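Prolyl 4-hydroxylase (Paramecium bursaria Chlorella virus 1, PDB 5C5T) probably hydroxylates proline residues of collagen-like chains, as a metal-dependent dioxygenase that uses 2-oxoglutarate as co-substrate. Local coordinates at residues Glu107-Lys112 and Asp117-Glu122; Trp192-Asp195 and Lys200-Lys203. All coordinates share one frame; numbering follows the deposited sequence.

Contact 1 of 2, residues Glu107-Lys112 and Asp117-Glu122; sequences EFLNSK and DKYNFE
Leu109 meets Tyr119 and Phe121 where the end of helix 96-109 packs on the start of strand 120-129, a strand of the larger antiparallel sheet in the double-stranded beta-helix fold of the 2-oxoglutarate oxygenases. The contact is small, and Leu109 CD1 makes its closest approaches, so this side chain can be followed atom by atom. Its CB lies 3.9 Å from Tyr119 OH. Beyond it, CG stands anti to the carbonyl carbon (chi1 -72°), which sends the branch across to the strand. CD1 does the touching: it is 3.5 Å from Tyr119 CZ and 3.9 Å from the centroid of the Tyr119 ring, 27° off the ring normal. That geometry is a CH-pi contact over one face, displaced toward the hydroxyl end. The same methyl reaches Phe121 CE1 at 4.4 Å, more loosely and obliquely. With the tyrosine chi1 at 60°, its CG lies between the backbone N and the carbonyl carbon, and the second torsion turns a face of the ring to the leucine; CE2 in turn lies over a face of the Phe121 ring. Ile224 of the neighbouring strand 217-225 touches both Leu109 and Tyr119, while Gln102, Thr105 and Arg106 of the helix border Phe121. A water supplies the polar link: lying in the Tyr119 ring plane, it is 2.7 Å from Tyr119 OH and donates to Asn110 OD1 at 2.6 Å.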
ATOM      1  N   GLU A 107      11.559   5.952   8.867  1.00 20.40           N
ATOM      2  CA  GLU A 107      12.312   5.265   9.912  1.00 16.91           C
ATOM      3  C   GLU A 107      12.478   3.771   9.599  1.00 17.63           C
ATOM      4  O   GLU A 107      13.512   3.187   9.887  1.00 21.85           O
ATOM      5  CB  GLU A 107      11.629   5.461  11.252  1.00 18.51           C
ATOM      6  CG  GLU A 107      11.668   6.909  11.690  1.00 29.51           C
ATOM      7  CD  GLU A 107      10.929   7.160  12.991  1.00 32.64           C
ATOM      8  OE1 GLU A 107      10.017   6.371  13.316  1.00 33.81           O
ATOM      9  OE2 GLU A 107      11.279   8.142  13.681  1.00 37.18           O
ATOM     10  N   PHE A 108      11.432   3.179   9.037  1.00 15.11           N
ATOM     11  CA  PHE A 108      11.494   1.770   8.566  1.00 16.93           C
ATOM     12  C   PHE A 108      12.524   1.571   7.456  1.00 19.45           C
ATOM     13  O   PHE A 108      13.294   0.607   7.461  1.00 16.43           O
ATOM     14  CB  PHE A 108      10.095   1.308   8.076  1.00 17.05           C
ATOM     15  CG  PHE A 108      10.085  -0.093   7.508  1.00 15.19           C
ATOM     16  CD1 PHE A 108      10.046  -1.195   8.353  1.00 26.45           C
ATOM     17  CD2 PHE A 108      10.134  -0.299   6.133  1.00 15.90           C
ATOM     18  CE1 PHE A 108      10.055  -2.482   7.831  1.00 25.49           C
ATOM     19  CE2 PHE A 108      10.147  -1.581   5.591  1.00 16.25           C
ATOM     20  CZ  PHE A 108      10.115  -2.674   6.444  1.00 19.67           C
ATOM     21  N   LEU A 109      12.493   2.448   6.468  1.00 18.97           N
ATOM     22  CA  LEU A 109      13.411   2.332   5.335  1.00 16.82           C
ATOM     23  C   LEU A 109      14.850   2.591   5.814  1.00 18.28           C
ATOM     24  O   LEU A 109      15.794   2.088   5.216  1.00 15.56           O
ATOM     25  CB  LEU A 109      13.044   3.278   4.191  1.00 15.73           C
ATOM     26  CG  LEU A 109      11.789   2.877   3.439  1.00 17.86           C
ATOM     27  CD1 LEU A 109      11.273   4.022   2.590  1.00 21.20           C
ATOM     28  CD2 LEU A 109      12.033   1.612   2.622  1.00 25.71           C
ATOM     29  N   ASN A 110      15.007   3.318   6.917  1.00 23.04           N
ATOM     30  CA  ASN A 110      16.340   3.567   7.458  1.00 23.81           C
ATOM     31  C   ASN A 110      17.050   2.293   7.960  1.00 24.73           C
ATOM     32  O   ASN A 110      18.282   2.278   8.071  1.00 28.91           O
ATOM     33  CB  ASN A 110      16.287   4.605   8.592  1.00 23.25           C
ATOM     34  CG  ASN A 110      16.092   6.054   8.078  1.00 22.33           C
ATOM     35  OD1 ASN A 110      16.317   6.348   6.887  1.00 26.61           O
ATOM     36  ND2 ASN A 110      15.667   6.963   8.982  1.00 27.19           N
ATOM     37  N   SER A 111      16.297   1.230   8.221  1.00 20.25           N
ATOM     38  CA  SER A 111      16.868  -0.087   8.548  1.00 22.61           C
ATOM     39  C   SER A 111      17.279  -0.874   7.299  1.00 27.59           C
ATOM     40  O   SER A 111      17.778  -1.991   7.395  1.00 34.46           O
ATOM     41  CB  SER A 111      15.858  -0.898   9.369  1.00 33.25           C
ATOM     42  OG  SER A 111      14.751  -1.367   8.577  1.00 27.91           O
ATOM     43  N   LYS A 112      17.065  -0.294   6.125  1.00 22.39           N
ATOM     44  CA  LYS A 112      17.286  -0.979   4.865  1.00 28.32           C
ATOM     45  C   LYS A 112      18.253  -0.196   4.015  1.00 21.83           C
ATOM     46  O   LYS A 112      18.188  -0.231   2.796  1.00 19.67           O
ATOM     47  CB  LYS A 112      15.970  -1.144   4.091  1.00 23.96           C
ATOM     48  CG  LYS A 112      14.785  -1.593   4.891  1.00 26.65           C
ATOM     49  CD  LYS A 112      14.883  -3.063   5.238  1.00 28.89           C
ATOM     50  CE  LYS A 112      13.523  -3.610   5.756  1.00 29.87           C
ATOM     51  NZ  LYS A 112      13.661  -5.051   6.107  1.00 36.50           N
ATOM     52  N   ASP A 117      18.922   3.497  -1.415  1.00 24.96           N
ATOM     53  CA  ASP A 117      19.609   4.779  -1.193  1.00 26.33           C
ATOM     54  C   ASP A 117      18.594   5.905  -1.299  1.00 26.37           C
ATOM     55  O   ASP A 117      17.789   6.088  -0.407  1.00 35.17           O
ATOM     56  CB  ASP A 117      20.761   4.953  -2.217  1.00 28.43           C
ATOM     57  CG  ASP A 117      22.092   5.102  -1.559  1.00 41.66           C
ATOM     58  OD1 ASP A 117      22.179   5.949  -0.641  1.00 50.10           O
ATOM     59  OD2 ASP A 117      23.035   4.375  -1.944  1.00 45.48           O
ATOM     60  N   LYS A 118      18.593   6.642  -2.393  1.00 29.36           N
ATOM     61  CA  LYS A 118      17.708   7.789  -2.533  1.00 31.27           C
ATOM     62  C   LYS A 118      16.318   7.339  -2.941  1.00 26.02           C
ATOM     63  O   LYS A 118      16.184   6.435  -3.774  1.00 28.53           O
ATOM     64  CB  LYS A 118      18.260   8.764  -3.578  1.00 38.21           C
ATOM     65  CG  LYS A 118      19.544   9.477  -3.160  1.00 38.88           C
ATOM     66  CD  LYS A 118      19.965  10.510  -4.207  1.00 44.77           C
ATOM     67  CE  LYS A 118      21.040  11.452  -3.655  1.00 44.98           C
ATOM     68  NZ  LYS A 118      22.378  10.786  -3.563  1.00 52.89           N
ATOM     69  N   TYR A 119      15.303   7.956  -2.341  1.00 18.20           N
ATOM     70  CA  TYR A 119      13.942   7.812  -2.819  1.00 18.10           C
ATOM     71  C   TYR A 119      13.121   9.063  -2.558  1.00 19.71           C
ATOM     72  O   TYR A 119      13.582   9.981  -1.855  1.00 21.81           O
ATOM     73  CB  TYR A 119      13.264   6.608  -2.153  1.00 16.27           C
ATOM     74  CG  TYR A 119      13.213   6.732  -0.675  1.00 17.04           C
ATOM     75  CD1 TYR A 119      14.274   6.309   0.114  1.00 21.04           C
ATOM     76  CD2 TYR A 119      12.133   7.305  -0.056  1.00 19.81           C
ATOM     77  CE1 TYR A 119      14.209   6.424   1.474  1.00 19.90           C
ATOM     78  CE2 TYR A 119      12.077   7.428   1.299  1.00 18.33           C
ATOM     79  CZ  TYR A 119      13.119   6.974   2.047  1.00 19.38           C
ATOM     80  OH  TYR A 119      13.056   7.090   3.408  1.00 25.44           O
ATOM     81  N   ASN A 120      11.915   9.085  -3.141  1.00 18.49           N
ATOM     82  CA  ASN A 120      10.896  10.088  -2.870  1.00 17.26           C
ATOM     83  C   ASN A 120       9.625   9.424  -2.401  1.00 18.26           C
ATOM     84  O   ASN A 120       9.324   8.295  -2.816  1.00 18.33           O
ATOM     85  CB  ASN A 120      10.543  10.893  -4.112  1.00 23.66           C
ATOM     86  CG  ASN A 120      11.635  11.777  -4.562  1.00 35.31           C
ATOM     87  OD1 ASN A 120      12.026  11.757  -5.739  1.00 42.02           O
ATOM     88  ND2 ASN A 120      12.142  12.588  -3.643  1.00 33.27           N
ATOM     89  N   PHE A 121       8.859  10.121  -1.567  1.00 17.18           N
ATOM     90  CA  PHE A 121       7.498   9.716  -1.218  1.00 15.05           C
ATOM     91  C   PHE A 121       6.472  10.308  -2.199  1.00 15.35           C
ATOM     92  O   PHE A 121       6.361  11.562  -2.355  1.00 18.00           O
ATOM     93  CB  PHE A 121       7.111  10.198   0.176  1.00 20.49           C
ATOM     94  CG  PHE A 121       7.761   9.452   1.318  1.00 20.33           C
ATOM     95  CD1 PHE A 121       7.856   8.085   1.328  1.00 19.05           C
ATOM     96  CD2 PHE A 121       8.262  10.147   2.402  1.00 30.64           C
ATOM     97  CE1 PHE A 121       8.440   7.420   2.443  1.00 20.10           C
ATOM     98  CE2 PHE A 121       8.829   9.494   3.477  1.00 26.33           C
ATOM     99  CZ  PHE A 121       8.927   8.148   3.487  1.00 25.63           C
ATOM    100  N   GLU A 122       5.652   9.451  -2.797  1.00 14.43           N
ATOM    101  CA  GLU A 122       4.447   9.914  -3.497  1.00 12.87           C
ATOM    102  C   GLU A 122       3.437  10.525  -2.509  1.00 12.06           C
ATOM    103  O   GLU A 122       3.439  10.194  -1.316  1.00 13.94           O
ATOM    104  CB  GLU A 122       3.825   8.708  -4.227  1.00 14.53           C
ATOM    105  CG  GLU A 122       2.748   9.038  -5.239  1.00 14.77           C
ATOM    106  CD  GLU A 122       2.578   7.956  -6.317  1.00 15.77           C
ATOM    107  OE1 GLU A 122       3.399   7.020  -6.382  1.00 17.37           O
ATOM    108  OE2 GLU A 122       1.664   8.119  -7.154  1.00 18.67           O
TER
HETATM  109  O   HOH W   1      15.261   6.043   4.531  1.00 36.70           O

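Contact 2 of 2, residues Trp192-Asp195 and Lys200-Lys203; sequences WVAD and KLYK
Tyr202 lays its ring alongside the backbone of Trp192-Asp195, and more of its surface is buried here than that of any other residue. The two segments form a single antiparallel bridge in the long connection between strands 188-192 and 207-209, with Ala194 and Leu201 as a non-hydrogen-bonded pair. The evidence is two backbone bonds flanking that pair. Tyr202 N donates to Val193 O at 3.0 Å, from 41° above the carbonyl plane; Asp195 N donates to Lys200 O, also at 3.0 Å but straighter, at 166°. With CG anti to its own carbonyl carbon, the tyrosine ring extends along the opposing segment from Trp192 toward Asp195: CD2 is 3.8 Å from Trp192 CB, CE2 is 3.3 Å from Ala194 O, and OH ends 3.5 Å from Asp195 CA. Asp195 is second in buried surface; the Asp195 and Tyr202 side chains cross obliquely near the hydroxyl, with carboxylate and ring planes 10° apart. A water in the ring plane sits 2.5 Å from Tyr202 OH and donates weakly to Asp195 OD2; the other oxygen, OD1, accepts from Val197 N in the turn. Val193 sends CG1 beside Leu201 CD2, 4.1 Å away and pointing the same way. It also approaches the active site: its side chain is about 4 Å from that of Asp140, a ligand of the bound zinc ion. A second water donates to both Val193 O and Tyr202 O, so Val193 O receives a backbone N-H as well as a water. Chemically, the pairing rests on main-chain bonds, with the tyrosine adding apolar surface and a water-mediated polar end; the Val197 amide at OD1 would be expected to stabilise the charge of Asp195, the water at OD2 adding at most a little.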
ATOM      1  N   TRP A 192       8.094  -4.961  -1.459  1.00 10.84           N
ATOM      2  CA  TRP A 192       8.968  -4.483  -2.536  1.00 13.62           C
ATOM      3  C   TRP A 192       8.281  -4.603  -3.888  1.00 12.06           C
ATOM      4  O   TRP A 192       7.593  -5.573  -4.164  1.00 12.49           O
ATOM      5  CB  TRP A 192      10.296  -5.260  -2.548  1.00 12.31           C
ATOM      6  CG  TRP A 192      11.159  -4.905  -1.411  1.00 14.32           C
ATOM      7  CD1 TRP A 192      11.267  -5.580  -0.241  1.00 12.40           C
ATOM      8  CD2 TRP A 192      12.017  -3.758  -1.303  1.00 13.33           C
ATOM      9  NE1 TRP A 192      12.156  -4.930   0.597  1.00 16.05           N
ATOM     10  CE2 TRP A 192      12.637  -3.818  -0.041  1.00 15.16           C
ATOM     11  CE3 TRP A 192      12.352  -2.701  -2.173  1.00 12.03           C
ATOM     12  CZ2 TRP A 192      13.559  -2.846   0.394  1.00 19.98           C
ATOM     13  CZ3 TRP A 192      13.275  -1.744  -1.741  1.00 16.00           C
ATOM     14  CH2 TRP A 192      13.864  -1.827  -0.481  1.00 20.99           C
ATOM     15  N   VAL A 193       8.424  -3.563  -4.702  1.00 12.89           N
ATOM     16  CA  VAL A 193       7.817  -3.494  -6.043  1.00 13.31           C
ATOM     17  C   VAL A 193       8.878  -3.635  -7.156  1.00 12.60           C
ATOM     18  O   VAL A 193       8.669  -4.334  -8.153  1.00 14.34           O
ATOM     19  CB  VAL A 193       7.013  -2.168  -6.197  1.00 11.53           C
ATOM     20  CG1 VAL A 193       6.465  -2.009  -7.666  1.00 12.09           C
ATOM     21  CG2 VAL A 193       5.832  -2.127  -5.252  1.00 12.71           C
ATOM     22  N   ALA A 194      10.012  -2.966  -6.988  1.00 14.08           N
ATOM     23  CA  ALA A 194      11.070  -2.999  -7.995  1.00 14.72           C
ATOM     24  C   ALA A 194      12.455  -2.863  -7.360  1.00 14.78           C
ATOM     25  O   ALA A 194      12.608  -2.411  -6.225  1.00 15.26           O
ATOM     26  CB  ALA A 194      10.851  -1.882  -9.077  1.00 14.33           C
ATOM     27  N   ASP A 195      13.454  -3.273  -8.140  1.00 16.37           N
ATOM     28  CA  ASP A 195      14.835  -3.294  -7.727  1.00 14.24           C
ATOM     29  C   ASP A 195      15.387  -1.866  -7.762  1.00 17.44           C
ATOM     30  O   ASP A 195      15.292  -1.219  -8.787  1.00 17.13           O
ATOM     31  CB  ASP A 195      15.592  -4.226  -8.684  1.00 17.04           C
ATOM     32  CG  ASP A 195      17.024  -4.433  -8.297  1.00 32.18           C
ATOM     33  OD1 ASP A 195      17.681  -3.468  -7.843  1.00 28.55           O
ATOM     34  OD2 ASP A 195      17.481  -5.587  -8.475  1.00 36.92           O
ATOM     35  N   LYS A 200      13.792  -2.767 -12.423  1.00 15.65           N
ATOM     36  CA  LYS A 200      12.949  -3.854 -12.924  1.00 14.41           C
ATOM     37  C   LYS A 200      12.034  -4.386 -11.814  1.00 14.24           C
ATOM     38  O   LYS A 200      12.449  -4.447 -10.672  1.00 15.38           O
ATOM     39  CB  LYS A 200      13.772  -5.014 -13.487  1.00 18.28           C
ATOM     40  CG  LYS A 200      14.549  -4.630 -14.751  1.00 22.02           C
ATOM     41  CD  LYS A 200      15.288  -5.825 -15.291  1.00 22.06           C
ATOM     42  CE  LYS A 200      16.157  -5.439 -16.459  1.00 28.09           C
ATOM     43  NZ  LYS A 200      17.032  -6.554 -16.900  1.00 42.49           N
ATOM     44  N   LEU A 201      10.827  -4.818 -12.164  1.00 16.75           N
ATOM     45  CA  LEU A 201       9.888  -5.339 -11.183  1.00 14.81           C
ATOM     46  C   LEU A 201      10.346  -6.646 -10.503  1.00 16.74           C
ATOM     47  O   LEU A 201      10.941  -7.535 -11.147  1.00 17.42           O
ATOM     48  CB  LEU A 201       8.540  -5.636 -11.837  1.00 14.48           C
ATOM     49  CG  LEU A 201       7.728  -4.466 -12.398  1.00 15.74           C
ATOM     50  CD1 LEU A 201       6.408  -5.058 -12.969  1.00 15.06           C
ATOM     51  CD2 LEU A 201       7.447  -3.411 -11.403  1.00 18.13           C
ATOM     52  N   TYR A 202      10.007  -6.774  -9.230  1.00 15.98           N
ATOM     53  CA  TYR A 202       9.949  -8.100  -8.589  1.00 12.48           C
ATOM     54  C   TYR A 202       8.579  -8.667  -8.936  1.00 12.53           C
ATOM     55  O   TYR A 202       7.598  -8.260  -8.315  1.00 14.56           O
ATOM     56  CB  TYR A 202      10.108  -8.004  -7.062  1.00 13.98           C
ATOM     57  CG  TYR A 202      11.416  -7.422  -6.597  1.00 15.40           C
ATOM     58  CD1 TYR A 202      12.589  -8.159  -6.688  1.00 14.12           C
ATOM     59  CD2 TYR A 202      11.481  -6.151  -6.046  1.00 16.85           C
ATOM     60  CE1 TYR A 202      13.792  -7.624  -6.256  1.00 14.49           C
ATOM     61  CE2 TYR A 202      12.658  -5.627  -5.606  1.00 16.19           C
ATOM     62  CZ  TYR A 202      13.821  -6.358  -5.706  1.00 18.06           C
ATOM     63  OH  TYR A 202      15.022  -5.783  -5.264  1.00 19.80           O
ATOM     64  N   LYS A 203       8.467  -9.574  -9.904  1.00 19.09           N
ATOM     65  CA  LYS A 203       7.148 -10.093 -10.233  1.00 17.32           C
ATOM     66  C   LYS A 203       6.582 -11.027  -9.136  1.00 16.68           C
ATOM     67  O   LYS A 203       5.378 -11.317  -9.136  1.00 15.59           O
ATOM     68  CB  LYS A 203       7.171 -10.791 -11.593  1.00 21.63           C
ATOM     69  CG  LYS A 203       7.321  -9.783 -12.735  1.00 25.50           C
ATOM     70  CD  LYS A 203       7.374 -10.488 -14.048  1.00 26.93           C
ATOM     71  CE  LYS A 203       8.057  -9.653 -15.124  1.00 34.12           C
ATOM     72  NZ  LYS A 203       8.377 -10.506 -16.325  1.00 46.89           N
TER
HETATM   73  O   HOH W   2       6.237  -5.724  -8.556  1.00 12.85           O
HETATM   74  O   HOH W   3      17.203  -6.816  -5.915  1.00 33.52           O

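How the contacts relate
After strand 86-89 the chain forms helix 96-109, and contact 1 closes the loop 113-116, which carries the manganese ligand His114 and Cys115, disulfide-bonded to Cys33. The chain then adds three strands to each sheet before contact 2 closes the turn 196-199. The two contacts are thus in series, neither nested nor crossing. The centres of contacts 1 and 2 are 15 Å apart; the nearest atoms of contacts 1 and 2 are about 5 Å apart and do not touch. Phe190 of strand 188-192 links their surroundings, its ring meeting Phe108 and Trp192. Contact 1 ties a helix to the larger sheet; contact 2 lies within the connection from strand 188-192 to strand 207-209, which bears the zinc ligand His207.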